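Long-range contact in putative creatinine amidohydrolase (Bacteroides fragilis, PDB 3LUB), which probably hydrolyses carbon-nitrogen bonds of linear amides, as a zinc-dependent member of the creatininase superfamily: residues L19-E32 / G63-H77. Numbering follows the deposited sequence.
Sequences LKYDVIILPWGATE and GVRCMVMPPVPFGAH. With ZN (zinc ion), chain B; EDO (1,2-ethanediol), chain C.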
# COMPACT_ATOMS: atom_id res chain seq x y z
N LEU F 19 2.60 -26.82 27.13
CA LEU F 19 1.15 -26.93 27.21
C LEU F 19 0.54 -26.84 25.85
O LEU F 19 1.03 -26.13 24.99
CB LEU F 19 0.59 -25.83 28.08
CG LEU F 19 0.97 -25.86 29.55
CD1 LEU F 19 0.26 -24.70 30.16
CD2 LEU F 19 0.54 -27.17 30.21
N LYS F 20 -0.55 -27.56 25.67
CA LYS F 20 -1.31 -27.53 24.42
C LYS F 20 -2.39 -26.48 24.48
O LYS F 20 -3.23 -26.51 25.38
CB LYS F 20 -1.96 -28.88 24.14
CG LYS F 20 -2.27 -29.06 22.64
CD LYS F 20 -3.39 -30.01 22.32
CE LYS F 20 -3.96 -29.67 20.94
NZ LYS F 20 -2.88 -29.33 19.93
N TYR F 21 -2.39 -25.57 23.51
CA TYR F 21 -3.43 -24.56 23.42
C TYR F 21 -4.31 -24.86 22.23
O TYR F 21 -3.83 -25.19 21.16
CB TYR F 21 -2.84 -23.14 23.37
CG TYR F 21 -2.23 -22.72 24.68
CD1 TYR F 21 -0.92 -23.04 24.99
CD2 TYR F 21 -2.95 -22.02 25.60
CE1 TYR F 21 -0.37 -22.69 26.20
CE2 TYR F 21 -2.38 -21.65 26.80
CZ TYR F 21 -1.09 -22.01 27.10
OH TYR F 21 -0.52 -21.69 28.32
N ASP F 22 -5.61 -24.76 22.45
CA ASP F 22 -6.63 -25.07 21.44
C ASP F 22 -7.13 -23.83 20.71
O ASP F 22 -7.20 -23.80 19.46
CB ASP F 22 -7.82 -25.74 22.13
CG ASP F 22 -7.47 -27.08 22.73
OD1 ASP F 22 -7.11 -27.96 21.94
OD2 ASP F 22 -7.52 -27.22 23.98
N VAL F 23 -7.50 -22.81 21.48
CA VAL F 23 -8.05 -21.56 20.90
C VAL F 23 -7.26 -20.36 21.37
O VAL F 23 -6.81 -20.37 22.49
CB VAL F 23 -9.54 -21.39 21.26
CG1 VAL F 23 -10.17 -20.23 20.50
CG2 VAL F 23 -10.28 -22.72 21.01
N ILE F 24 -7.07 -19.36 20.50
CA ILE F 24 -6.44 -18.08 20.86
C ILE F 24 -7.53 -17.02 20.91
O ILE F 24 -8.42 -16.97 20.06
CB ILE F 24 -5.32 -17.63 19.84
CG1 ILE F 24 -4.35 -18.79 19.50
CG2 ILE F 24 -4.61 -16.34 20.28
CD1 ILE F 24 -3.77 -19.54 20.67
N ILE F 25 -7.48 -16.16 21.91
CA ILE F 25 -8.46 -15.08 22.05
C ILE F 25 -7.70 -13.78 21.95
O ILE F 25 -6.75 -13.57 22.68
CB ILE F 25 -9.21 -15.09 23.41
CG1 ILE F 25 -9.52 -16.53 23.88
CG2 ILE F 25 -10.40 -14.28 23.26
CD1 ILE F 25 -10.26 -17.33 22.94
N LEU F 26 -8.10 -12.94 21.00
CA LEU F 26 -7.51 -11.63 20.84
C LEU F 26 -8.49 -10.54 21.30
O LEU F 26 -9.45 -10.24 20.60
CB LEU F 26 -7.11 -11.42 19.37
CG LEU F 26 -6.39 -10.12 18.97
CD1 LEU F 26 -5.05 -10.04 19.71
CD2 LEU F 26 -6.21 -10.09 17.44
N PRO F 27 -8.27 -9.97 22.50
CA PRO F 27 -9.07 -8.83 22.87
C PRO F 27 -8.64 -7.59 22.04
O PRO F 27 -7.45 -7.35 21.82
CB PRO F 27 -8.80 -8.66 24.38
CG PRO F 27 -8.00 -9.86 24.80
CD PRO F 27 -7.30 -10.32 23.56
N TRP F 28 -9.62 -6.86 21.53
CA TRP F 28 -9.34 -5.72 20.69
C TRP F 28 -10.19 -4.57 21.16
O TRP F 28 -11.46 -4.64 21.15
CB TRP F 28 -9.59 -6.07 19.23
CG TRP F 28 -8.93 -5.17 18.28
CD1 TRP F 28 -8.95 -3.80 18.31
CD2 TRP F 28 -8.13 -5.54 17.16
NE1 TRP F 28 -8.24 -3.30 17.26
CE2 TRP F 28 -7.73 -4.34 16.53
CE3 TRP F 28 -7.75 -6.77 16.60
CZ2 TRP F 28 -6.94 -4.32 15.37
CZ3 TRP F 28 -6.98 -6.75 15.47
CH2 TRP F 28 -6.57 -5.53 14.86
N GLY F 29 -9.49 -3.53 21.59
CA GLY F 29 -10.08 -2.38 22.21
C GLY F 29 -9.93 -1.08 21.45
O GLY F 29 -10.12 -1.02 20.24
N ALA F 30 -9.66 -0.03 22.20
CA ALA F 30 -9.56 1.34 21.72
C ALA F 30 -8.90 2.14 22.82
O ALA F 30 -8.93 1.72 23.99
CB ALA F 30 -10.97 1.94 21.39
N THR F 31 -8.31 3.28 22.44
CA THR F 31 -7.79 4.30 23.34
C THR F 31 -8.71 5.54 23.14
O THR F 31 -8.62 6.29 22.15
CB THR F 31 -6.30 4.55 23.05
OG1 THR F 31 -5.60 3.29 23.06
CG2 THR F 31 -5.63 5.56 24.04
N GLU F 32 -9.62 5.75 24.10
CA GLU F 32 -10.85 6.49 23.86
C GLU F 32 -11.42 7.02 25.16
O GLU F 32 -11.62 6.25 26.09
CB GLU F 32 -11.89 5.56 23.22
CG GLU F 32 -13.17 6.25 22.76
CD GLU F 32 -14.25 5.29 22.33
OE1 GLU F 32 -14.25 4.14 22.84
OE2 GLU F 32 -15.12 5.67 21.51
N GLY F 63 -11.19 -28.96 30.27
CA GLY F 63 -9.78 -29.17 29.92
C GLY F 63 -9.40 -28.52 28.59
O GLY F 63 -8.35 -28.81 28.02
N VAL F 64 -10.26 -27.65 28.07
CA VAL F 64 -9.95 -26.92 26.85
C VAL F 64 -9.15 -25.69 27.27
O VAL F 64 -9.60 -24.92 28.11
CB VAL F 64 -11.21 -26.54 26.07
CG1 VAL F 64 -10.87 -25.52 24.99
CG2 VAL F 64 -11.83 -27.80 25.47
N ARG F 65 -7.95 -25.53 26.69
CA ARG F 65 -7.00 -24.49 27.09
C ARG F 65 -6.83 -23.43 26.02
O ARG F 65 -6.36 -23.74 24.91
CB ARG F 65 -5.63 -25.11 27.38
CG ARG F 65 -4.71 -24.12 28.09
CD ARG F 65 -3.30 -24.66 28.31
NE ARG F 65 -3.26 -25.61 29.41
CZ ARG F 65 -3.21 -26.94 29.29
NH1 ARG F 65 -3.20 -27.53 28.12
NH2 ARG F 65 -3.17 -27.68 30.38
N CYS F 66 -7.16 -22.19 26.39
CA CYS F 66 -7.10 -21.06 25.49
C CYS F 66 -6.08 -20.04 25.99
O CYS F 66 -5.82 -19.92 27.20
CB CYS F 66 -8.48 -20.42 25.38
SG CYS F 66 -9.79 -21.63 24.95
N MSE F 67 -5.47 -19.32 25.06
CA MSE F 67 -4.58 -18.23 25.44
C MSE F 67 -5.26 -16.92 25.14
O MSE F 67 -5.64 -16.67 24.00
CB MSE F 67 -3.29 -18.29 24.64
CG MSE F 67 -2.23 -17.25 25.05
SE MSE F 67 -1.92 -17.10 26.98
CE MSE F 67 -0.28 -18.18 27.20
N VAL F 68 -5.30 -16.04 26.14
CA VAL F 68 -5.72 -14.66 25.91
C VAL F 68 -4.52 -13.76 25.65
O VAL F 68 -3.65 -13.58 26.50
CB VAL F 68 -6.56 -14.13 27.06
CG1 VAL F 68 -7.09 -12.68 26.75
CG2 VAL F 68 -7.70 -15.07 27.34
N MSE F 69 -4.48 -13.22 24.43
CA MSE F 69 -3.42 -12.37 24.00
C MSE F 69 -3.51 -10.93 24.63
O MSE F 69 -4.53 -10.55 25.23
CB MSE F 69 -3.41 -12.28 22.47
CG MSE F 69 -3.26 -13.59 21.74
SE MSE F 69 -1.52 -14.43 21.97
CE MSE F 69 -0.31 -13.01 21.04
N PRO F 70 -2.41 -10.16 24.54
CA PRO F 70 -2.53 -8.78 25.00
C PRO F 70 -3.58 -8.00 24.20
O PRO F 70 -3.66 -8.14 22.98
CB PRO F 70 -1.12 -8.23 24.79
CG PRO F 70 -0.24 -9.44 24.80
CD PRO F 70 -1.05 -10.46 24.07
N PRO F 71 -4.38 -7.19 24.87
CA PRO F 71 -5.36 -6.40 24.11
C PRO F 71 -4.77 -5.40 23.07
O PRO F 71 -3.73 -4.80 23.30
CB PRO F 71 -6.17 -5.68 25.19
CG PRO F 71 -5.57 -6.00 26.46
CD PRO F 71 -4.46 -6.96 26.32
N VAL F 72 -5.45 -5.23 21.93
CA VAL F 72 -4.99 -4.30 20.93
C VAL F 72 -5.65 -2.97 21.25
O VAL F 72 -6.87 -2.87 21.28
CB VAL F 72 -5.34 -4.77 19.47
CG1 VAL F 72 -4.64 -3.91 18.47
CG2 VAL F 72 -4.97 -6.20 19.26
N PRO F 73 -4.85 -1.90 21.51
CA PRO F 73 -5.50 -0.67 21.92
C PRO F 73 -5.80 0.29 20.75
O PRO F 73 -5.84 1.49 20.96
CB PRO F 73 -4.44 -0.07 22.83
CG PRO F 73 -3.15 -0.42 22.14
CD PRO F 73 -3.38 -1.75 21.46
N PHE F 74 -5.98 -0.24 19.53
CA PHE F 74 -6.12 0.59 18.33
C PHE F 74 -7.51 0.41 17.75
O PHE F 74 -7.77 -0.56 17.02
CB PHE F 74 -5.02 0.27 17.30
CG PHE F 74 -3.64 0.56 17.80
CD1 PHE F 74 -3.23 1.87 17.99
CD2 PHE F 74 -2.77 -0.45 18.11
CE1 PHE F 74 -1.99 2.15 18.53
CE2 PHE F 74 -1.50 -0.17 18.64
CZ PHE F 74 -1.13 1.13 18.85
N GLY F 75 -8.38 1.37 18.11
CA GLY F 75 -9.78 1.44 17.68
C GLY F 75 -10.02 2.36 16.51
O GLY F 75 -9.17 3.17 16.20
N ALA F 76 -11.15 2.16 15.83
CA ALA F 76 -11.67 3.02 14.78
C ALA F 76 -12.71 3.94 15.42
O ALA F 76 -13.73 3.45 15.98
CB ALA F 76 -12.34 2.18 13.69
N HIS F 77 -12.51 5.24 15.25
CA HIS F 77 -13.30 6.27 15.95
C HIS F 77 -14.05 7.22 15.03
O HIS F 77 -13.86 7.19 13.81
CB HIS F 77 -12.38 7.04 16.90
CG HIS F 77 -11.91 6.18 18.00
ND1 HIS F 77 -12.78 5.64 18.92
CD2 HIS F 77 -10.71 5.62 18.26
CE1 HIS F 77 -12.12 4.85 19.75
NE2 HIS F 77 -10.86 4.82 19.36
ZN ZN B . -15.54 2.34 22.45
C1 EDO C . -2.24 3.37 21.68
O1 EDO C . -2.85 3.35 22.98
C2 EDO C . -0.74 3.16 21.85
O2 EDO C . -0.14 4.33 22.44
O HOH W 1 -6.03 -28.81 25.47
O HOH W 2 -8.37 3.91 19.71
O HOH W 3 -17.39 1.94 24.03
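In the beta-alpha-beta crossover formed by strand 23-28, helix 42-62 and strand 66-68, Ile24-Met67 and Ile25-Val68 pair in parallel, and Ile25 bonds to the residues before and after its partner Val68: its N donates to Met67 O (2.8 Å) and its O accepts from Met69 N. The register then slips by one residue, and a single further bridge pairs Trp28 with Val72, whose N and O bond to Pro27 O and Gly29 N. Arg65 lays CD over one face of the Tyr21 ring, 3.7 Å from its centroid. A bend at chi3 (-77°) turns the guanidinium to Lys20 O, which NH1 meets in the guanidinium plane at 2.9 Å, while NE forms a salt bridge with Glu5. Val72 CB sits over the five-membered ring of Trp28, whose NE1 reaches Phe74 O (2.8 Å) from above the carbonyl plane. Thr31 OG1 donates to Pro73 O on a lone pair (2.8 Å), and one water joins Thr31 N, Gly75 N and His77 NE2. Glu32 OE1 binds zinc (2.2 Å) together with Asp43 and His120. Strand 113-118 flanks strand 23-28 across from strand 66-68; helix 92-108 packs on Leu26 and Trp28, and helices 42-62 and 226-249 on Ile25.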